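Local coordinates for protein lantibiotic dehydratase (Microbispora corallina, PDB 5EHK) that probably dehydrates serine and threonine residues of the NAI-107 lantibiotic precursor peptide in a tRNA-dependent reaction, using glutamate from glutamyl-tRNA, at residues 159-164 with 373-378; 10-15 with 152-157. All blocks are in the same frame, centred on the assembly; numbering follows the deposited sequence.

Interaction 1: 159-164 with 373-378; sequences KWLAGT and DLEVRL
W160 and V376 face each other across two antiparallel strands, 159-162 and 374-378. Their side chains lie side by side and point the same way. The CG2 methyl of V376 sits over one face of the indole, 3.9 Å from the centroid of the W160 six-membered ring. It lies 8° off the ring normal, a CH-pi contact. W160 has CG anti to the backbone N (chi1 -165°), which lays the indole alongside V376. L374 CD1 comes obliquely at the pyrrole part of the same indole. The same methyl also packs on A162 CB. Beyond the two segments, W160 rests on P780 and A784, and L374 on S150 of strand 147-155.

The other face carries the charged side chains of K159, E375 and R377, together with L161. K159 and R377 run side by side there, with CB atoms 3.8 Å apart. K159 bends at its third torsion (chi3 -78°). This brings NZ to E375 OE2, a salt bridge whose hydrogen bond is weak at 3.3 Å. R377 NE holds the same E375 OE2 at 3.1 Å. The oxygen lies in the guanidinium plane, while NE meets it on the anti side, tilted out of the carboxylate plane. The shared carboxylate probably offsets the closeness of the two cations. L161 sets its CB against E375 CB.

Backbone bonds pair K159 with R377 and L161 with E375. G163 N adds a bond to D373 O where the strand ends. D373 OD2 takes a hydrogen bond from G165 N, and a weak one from T164 N at 3.2 Å. The whole is an antiparallel two-strand pairing at the protein surface. Strand 147-155 also bonds to strand 366-379, and a cross-strand salt-bridge network marks the K159 face.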
loop_
_atom_site.group_PDB
_atom_site.type_symbol
_atom_site.label_atom_id
_atom_site.label_comp_id
_atom_site.label_asym_id
_atom_site.label_seq_id
_atom_site.Cartn_x
_atom_site.Cartn_y
_atom_site.Cartn_z
ATOM N N LYS A 159 -49.821 17.933 -5.964
ATOM C CA LYS A 159 -50.126 19.314 -5.606
ATOM C C LYS A 159 -48.825 20.121 -5.519
ATOM O O LYS A 159 -47.809 19.603 -5.063
ATOM C CB LYS A 159 -50.888 19.361 -4.268
ATOM C CG LYS A 159 -51.201 20.782 -3.770
ATOM C CD LYS A 159 -51.743 20.838 -2.336
ATOM C CE LYS A 159 -53.213 20.456 -2.218
ATOM N NZ LYS A 159 -53.780 20.983 -0.936
ATOM N N TRP A 160 -48.845 21.384 -5.936
ATOM C CA TRP A 160 -47.659 22.224 -5.816
ATOM C C TRP A 160 -47.983 23.691 -5.545
ATOM O O TRP A 160 -47.829 24.541 -6.413
ATOM C CB TRP A 160 -46.778 22.114 -7.056
ATOM C CG TRP A 160 -45.378 22.656 -6.852
ATOM C CD1 TRP A 160 -44.999 23.978 -6.784
ATOM C CD2 TRP A 160 -44.175 21.891 -6.708
ATOM N NE1 TRP A 160 -43.641 24.076 -6.600
ATOM C CE2 TRP A 160 -43.109 22.813 -6.552
ATOM C CE3 TRP A 160 -43.891 20.520 -6.700
ATOM C CZ2 TRP A 160 -41.777 22.399 -6.383
ATOM C CZ3 TRP A 160 -42.563 20.110 -6.535
ATOM C CH2 TRP A 160 -41.526 21.049 -6.383
ATOM N N LEU A 161 -48.434 23.979 -4.333
ATOM C CA LEU A 161 -48.879 25.318 -3.980
ATOM C C LEU A 161 -47.777 26.246 -3.466
ATOM O O LEU A 161 -47.554 26.352 -2.265
ATOM C CB LEU A 161 -50.014 25.230 -2.956
ATOM C CG LEU A 161 -51.020 26.380 -2.998
ATOM C CD1 LEU A 161 -51.744 26.394 -4.340
ATOM C CD2 LEU A 161 -51.998 26.251 -1.831
ATOM N N ALA A 162 -47.128 26.959 -4.378
ATOM C CA ALA A 162 -46.150 27.959 -3.976
ATOM C C ALA A 162 -46.856 29.181 -3.416
ATOM O O ALA A 162 -47.734 29.744 -4.067
ATOM C CB ALA A 162 -45.267 28.347 -5.149
ATOM N N GLY A 163 -46.460 29.590 -2.215
ATOM C CA GLY A 163 -46.998 30.775 -1.569
ATOM C C GLY A 163 -45.966 31.888 -1.519
ATOM O O GLY A 163 -45.064 31.948 -2.359
ATOM N N THR A 164 -46.116 32.799 -0.565
ATOM C CA THR A 164 -45.182 33.912 -0.426
ATOM C C THR A 164 -44.926 34.274 1.037
ATOM O O THR A 164 -44.080 35.120 1.334
ATOM C CB THR A 164 -45.688 35.169 -1.160
ATOM O OG1 THR A 164 -44.568 35.940 -1.613
ATOM C CG2 THR A 164 -46.578 36.020 -0.227
ATOM N N ASP A 373 -42.892 29.018 2.343
ATOM C CA ASP A 373 -44.336 28.853 2.126
ATOM C C ASP A 373 -44.566 28.132 0.806
ATOM O O ASP A 373 -44.507 28.728 -0.268
ATOM C CB ASP A 373 -45.068 30.207 2.155
ATOM C CG ASP A 373 -46.590 30.063 2.025
ATOM O OD1 ASP A 373 -47.102 28.924 2.112
ATOM O OD2 ASP A 373 -47.276 31.094 1.842
ATOM N N LEU A 374 -44.831 26.839 0.907
ATOM C CA LEU A 374 -44.910 25.968 -0.253
ATOM C C LEU A 374 -45.497 24.663 0.223
ATOM O O LEU A 374 -45.041 24.069 1.203
ATOM C CB LEU A 374 -43.523 25.734 -0.861
ATOM C CG LEU A 374 -43.257 24.786 -2.045
ATOM C CD1 LEU A 374 -43.810 25.301 -3.381
ATOM C CD2 LEU A 374 -41.751 24.530 -2.167
ATOM N N GLU A 375 -46.540 24.233 -0.462
ATOM C CA GLU A 375 -47.121 22.946 -0.186
ATOM C C GLU A 375 -46.793 22.030 -1.346
ATOM O O GLU A 375 -46.975 22.386 -2.504
ATOM C CB GLU A 375 -48.621 23.073 0.057
ATOM C CG GLU A 375 -49.274 21.782 0.509
ATOM C CD GLU A 375 -50.763 21.947 0.785
ATOM O OE1 GLU A 375 -51.323 23.031 0.473
ATOM O OE2 GLU A 375 -51.371 20.970 1.285
ATOM N N VAL A 376 -46.232 20.875 -1.026
ATOM C CA VAL A 376 -45.891 19.913 -2.048
ATOM C C VAL A 376 -46.482 18.558 -1.735
ATOM O O VAL A 376 -46.347 18.044 -0.622
ATOM C CB VAL A 376 -44.378 19.784 -2.234
ATOM C CG1 VAL A 376 -44.071 18.624 -3.167
ATOM C CG2 VAL A 376 -43.802 21.072 -2.800
ATOM N N ARG A 377 -47.170 17.991 -2.716
ATOM C CA ARG A 377 -47.660 16.639 -2.579
ATOM C C ARG A 377 -47.309 15.856 -3.814
ATOM O O ARG A 377 -47.358 16.376 -4.922
ATOM C CB ARG A 377 -49.165 16.616 -2.326
ATOM C CG ARG A 377 -49.518 16.959 -0.901
ATOM C CD ARG A 377 -50.972 17.310 -0.765
ATOM N NE ARG A 377 -51.223 17.972 0.508
ATOM C CZ ARG A 377 -51.708 17.356 1.578
ATOM N NH1 ARG A 377 -52.005 16.062 1.517
ATOM N NH2 ARG A 377 -51.901 18.036 2.698
ATOM N N LEU A 378 -46.933 14.604 -3.625
ATOM C CA LEU A 378 -46.555 13.795 -4.759
ATOM C C LEU A 378 -47.327 12.489 -4.681
ATOM O O LEU A 378 -47.553 11.962 -3.599
ATOM C CB LEU A 378 -45.048 13.535 -4.747
ATOM C CG LEU A 378 -44.072 14.710 -4.708
ATOM C CD1 LEU A 378 -42.673 14.161 -4.480
ATOM C CD2 LEU A 378 -44.109 15.522 -6.006
#

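Interaction 2: 10-15 with 152-157; sequences DVFMVR and GRFDTS
F12 sets its ring edge against the face of F154, a T-shaped (edge-to-face) pair. It joins the N-terminal strand 6-17 to strand 147-155 in an antiparallel beta pairing. The ring centroids of F12 and F154 are 4.8 Å apart and the planes meet at 70°. F12 CE2 stands over the centre of the F154 ring, and F12 CD2 comes within 3.5 Å of F154 CE2.

With CG between the backbone N and the carbonyl carbon (chi1 52°), the F12 ring lies over the backbone of G152 and R153. One ring face covers these two residues, with F12 CZ 3.5 Å from R153 N. F154 also reaches E380 and R383 of helix 380-395.

On the other face of the strands, V11 and R153 form a non-hydrogen-bonded pair. R153 is extended as far as CD and then bends at its third torsion. V11 CG1 lies over one face of the resulting guanidinium, 3.6 Å from NH2 of R153. D10 turns its carboxylate elsewhere: OD1 makes a salt bridge with R383.

The N-to-C directions of the short strand segments make 138°, well short of strictly antiparallel. The pairing is loose at F12 and G152, where F12 N bonds to G152 O at 3.2 Å. F154 N gives a straighter bond to D10 O, 3.0 Å long.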
loop_
_atom_site.group_PDB
_atom_site.type_symbol
_atom_site.label_atom_id
_atom_site.label_comp_id
_atom_site.label_asym_id
_atom_site.label_seq_id
_atom_site.Cartn_x
_atom_site.Cartn_y
_atom_site.Cartn_z
ATOM N N ASP A 10 -44.092 8.456 4.799
ATOM C CA ASP A 10 -45.228 9.183 4.239
ATOM C C ASP A 10 -44.832 10.619 3.954
ATOM O O ASP A 10 -45.146 11.145 2.887
ATOM C CB ASP A 10 -46.406 9.239 5.216
ATOM C CG ASP A 10 -47.111 7.916 5.377
ATOM O OD1 ASP A 10 -46.926 7.024 4.525
ATOM O OD2 ASP A 10 -47.892 7.796 6.345
ATOM N N VAL A 11 -44.146 11.252 4.909
ATOM C CA VAL A 11 -43.758 12.653 4.762
ATOM C C VAL A 11 -42.326 12.744 4.304
ATOM O O VAL A 11 -41.572 11.769 4.415
ATOM C CB VAL A 11 -43.896 13.447 6.066
ATOM C CG1 VAL A 11 -45.320 13.372 6.574
ATOM C CG2 VAL A 11 -42.922 12.926 7.108
ATOM N N PHE A 12 -41.958 13.915 3.789
ATOM C CA PHE A 12 -40.602 14.174 3.350
ATOM C C PHE A 12 -40.324 15.650 3.466
ATOM O O PHE A 12 -41.250 16.423 3.631
ATOM C CB PHE A 12 -40.355 13.663 1.921
ATOM C CG PHE A 12 -41.363 14.132 0.901
ATOM C CD1 PHE A 12 -41.409 15.466 0.499
ATOM C CD2 PHE A 12 -42.235 13.227 0.309
ATOM C CE1 PHE A 12 -42.315 15.889 -0.449
ATOM C CE2 PHE A 12 -43.140 13.646 -0.638
ATOM C CZ PHE A 12 -43.181 14.980 -1.014
ATOM N N MET A 13 -39.050 16.039 3.436
ATOM C CA MET A 13 -38.691 17.450 3.541
ATOM C C MET A 13 -38.377 17.999 2.159
ATOM O O MET A 13 -38.017 17.249 1.262
ATOM C CB MET A 13 -37.512 17.668 4.495
ATOM C CG MET A 13 -37.302 19.126 4.898
ATOM S SD MET A 13 -35.784 19.492 5.818
ATOM C CE MET A 13 -34.535 19.345 4.534
ATOM N N VAL A 14 -38.531 19.305 1.989
ATOM C CA VAL A 14 -38.292 19.949 0.710
ATOM C C VAL A 14 -37.336 21.075 0.978
ATOM O O VAL A 14 -37.501 21.789 1.971
ATOM C CB VAL A 14 -39.580 20.547 0.126
ATOM C CG1 VAL A 14 -39.293 21.216 -1.203
ATOM C CG2 VAL A 14 -40.634 19.466 -0.033
ATOM N N ARG A 15 -36.300 21.186 0.149
ATOM C CA ARG A 15 -35.390 22.326 0.196
ATOM C C ARG A 15 -35.668 23.142 -1.039
ATOM O O ARG A 15 -35.861 22.577 -2.114
ATOM C CB ARG A 15 -33.925 21.895 0.149
ATOM C CG ARG A 15 -33.531 20.680 0.965
ATOM C CD ARG A 15 -32.033 20.430 0.809
ATOM N NE ARG A 15 -31.554 19.353 1.666
ATOM C CZ ARG A 15 -31.098 18.193 1.201
ATOM N NH1 ARG A 15 -31.049 17.959 -0.110
ATOM N NH2 ARG A 15 -30.696 17.262 2.044
ATOM N N GLY A 152 -43.936 18.117 3.094
ATOM C CA GLY A 152 -44.397 17.514 1.859
ATOM C C GLY A 152 -44.914 16.131 2.179
ATOM O O GLY A 152 -44.583 15.575 3.209
ATOM N N ARG A 153 -45.711 15.553 1.297
ATOM C CA ARG A 153 -46.323 14.274 1.609
ATOM C C ARG A 153 -46.591 13.480 0.357
ATOM O O ARG A 153 -46.835 14.037 -0.707
ATOM C CB ARG A 153 -47.636 14.533 2.339
ATOM C CG ARG A 153 -48.439 13.305 2.707
ATOM C CD ARG A 153 -49.691 13.741 3.411
ATOM N NE ARG A 153 -49.295 14.451 4.621
ATOM C CZ ARG A 153 -49.062 13.869 5.792
ATOM N NH1 ARG A 153 -49.206 12.553 5.928
ATOM N NH2 ARG A 153 -48.697 14.612 6.829
ATOM N N PHE A 154 -46.553 12.166 0.490
ATOM C CA PHE A 154 -47.022 11.313 -0.574
ATOM C C PHE A 154 -48.520 11.141 -0.400
ATOM O O PHE A 154 -49.033 11.025 0.719
ATOM C CB PHE A 154 -46.320 9.969 -0.558
ATOM C CG PHE A 154 -44.888 10.037 -0.999
ATOM C CD1 PHE A 154 -44.570 10.364 -2.310
ATOM C CD2 PHE A 154 -43.855 9.747 -0.106
ATOM C CE1 PHE A 154 -43.250 10.419 -2.719
ATOM C CE2 PHE A 154 -42.530 9.795 -0.512
ATOM C CZ PHE A 154 -42.227 10.128 -1.819
ATOM N N ASP A 155 -49.214 11.134 -1.526
ATOM C CA ASP A 155 -50.657 11.222 -1.550
ATOM C C ASP A 155 -51.144 10.438 -2.754
ATOM O O ASP A 155 -50.378 9.671 -3.359
ATOM C CB ASP A 155 -51.046 12.693 -1.687
ATOM C CG ASP A 155 -52.434 12.979 -1.177
ATOM O OD1 ASP A 155 -52.960 12.123 -0.439
ATOM O OD2 ASP A 155 -52.976 14.070 -1.486
ATOM N N THR A 156 -52.410 10.628 -3.115
ATOM C CA THR A 156 -52.922 10.032 -4.340
ATOM C C THR A 156 -53.071 11.125 -5.386
ATOM O O THR A 156 -53.262 10.851 -6.567
ATOM C CB THR A 156 -54.247 9.266 -4.094
ATOM O OG1 THR A 156 -55.140 10.090 -3.336
ATOM C CG2 THR A 156 -53.980 7.983 -3.298
ATOM N N SER A 157 -52.875 12.365 -4.955
ATOM C CA SER A 157 -53.043 13.512 -5.840
ATOM C C SER A 157 -51.889 14.510 -5.763
ATOM O O SER A 157 -51.596 15.053 -4.692
ATOM C CB SER A 157 -54.368 14.213 -5.528
ATOM O OG SER A 157 -54.408 14.645 -4.175
#

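The two contacts are joined through strand 366-379, which has strand 159-162 as an antiparallel neighbour and strand 147-155 as a parallel one. Strand 6-17 pairs antiparallel with 147-155. The centres of the contacts are about 10 Å apart. L378 of interaction 1 bridges to interaction 2: L378 N lies 3.0 Å from R153 O, and L378 O 2.8 Å from D155 N, both probable hydrogen bonds. Its side chain also packs on F12, with L378 CD1 3.6 Å from F12 CZ. R377 touches R153 and has a long, weak ion pair with D155. A short loop leads from 147-155 to 159-162, so the second segment of interaction 2 precedes the first of interaction 1.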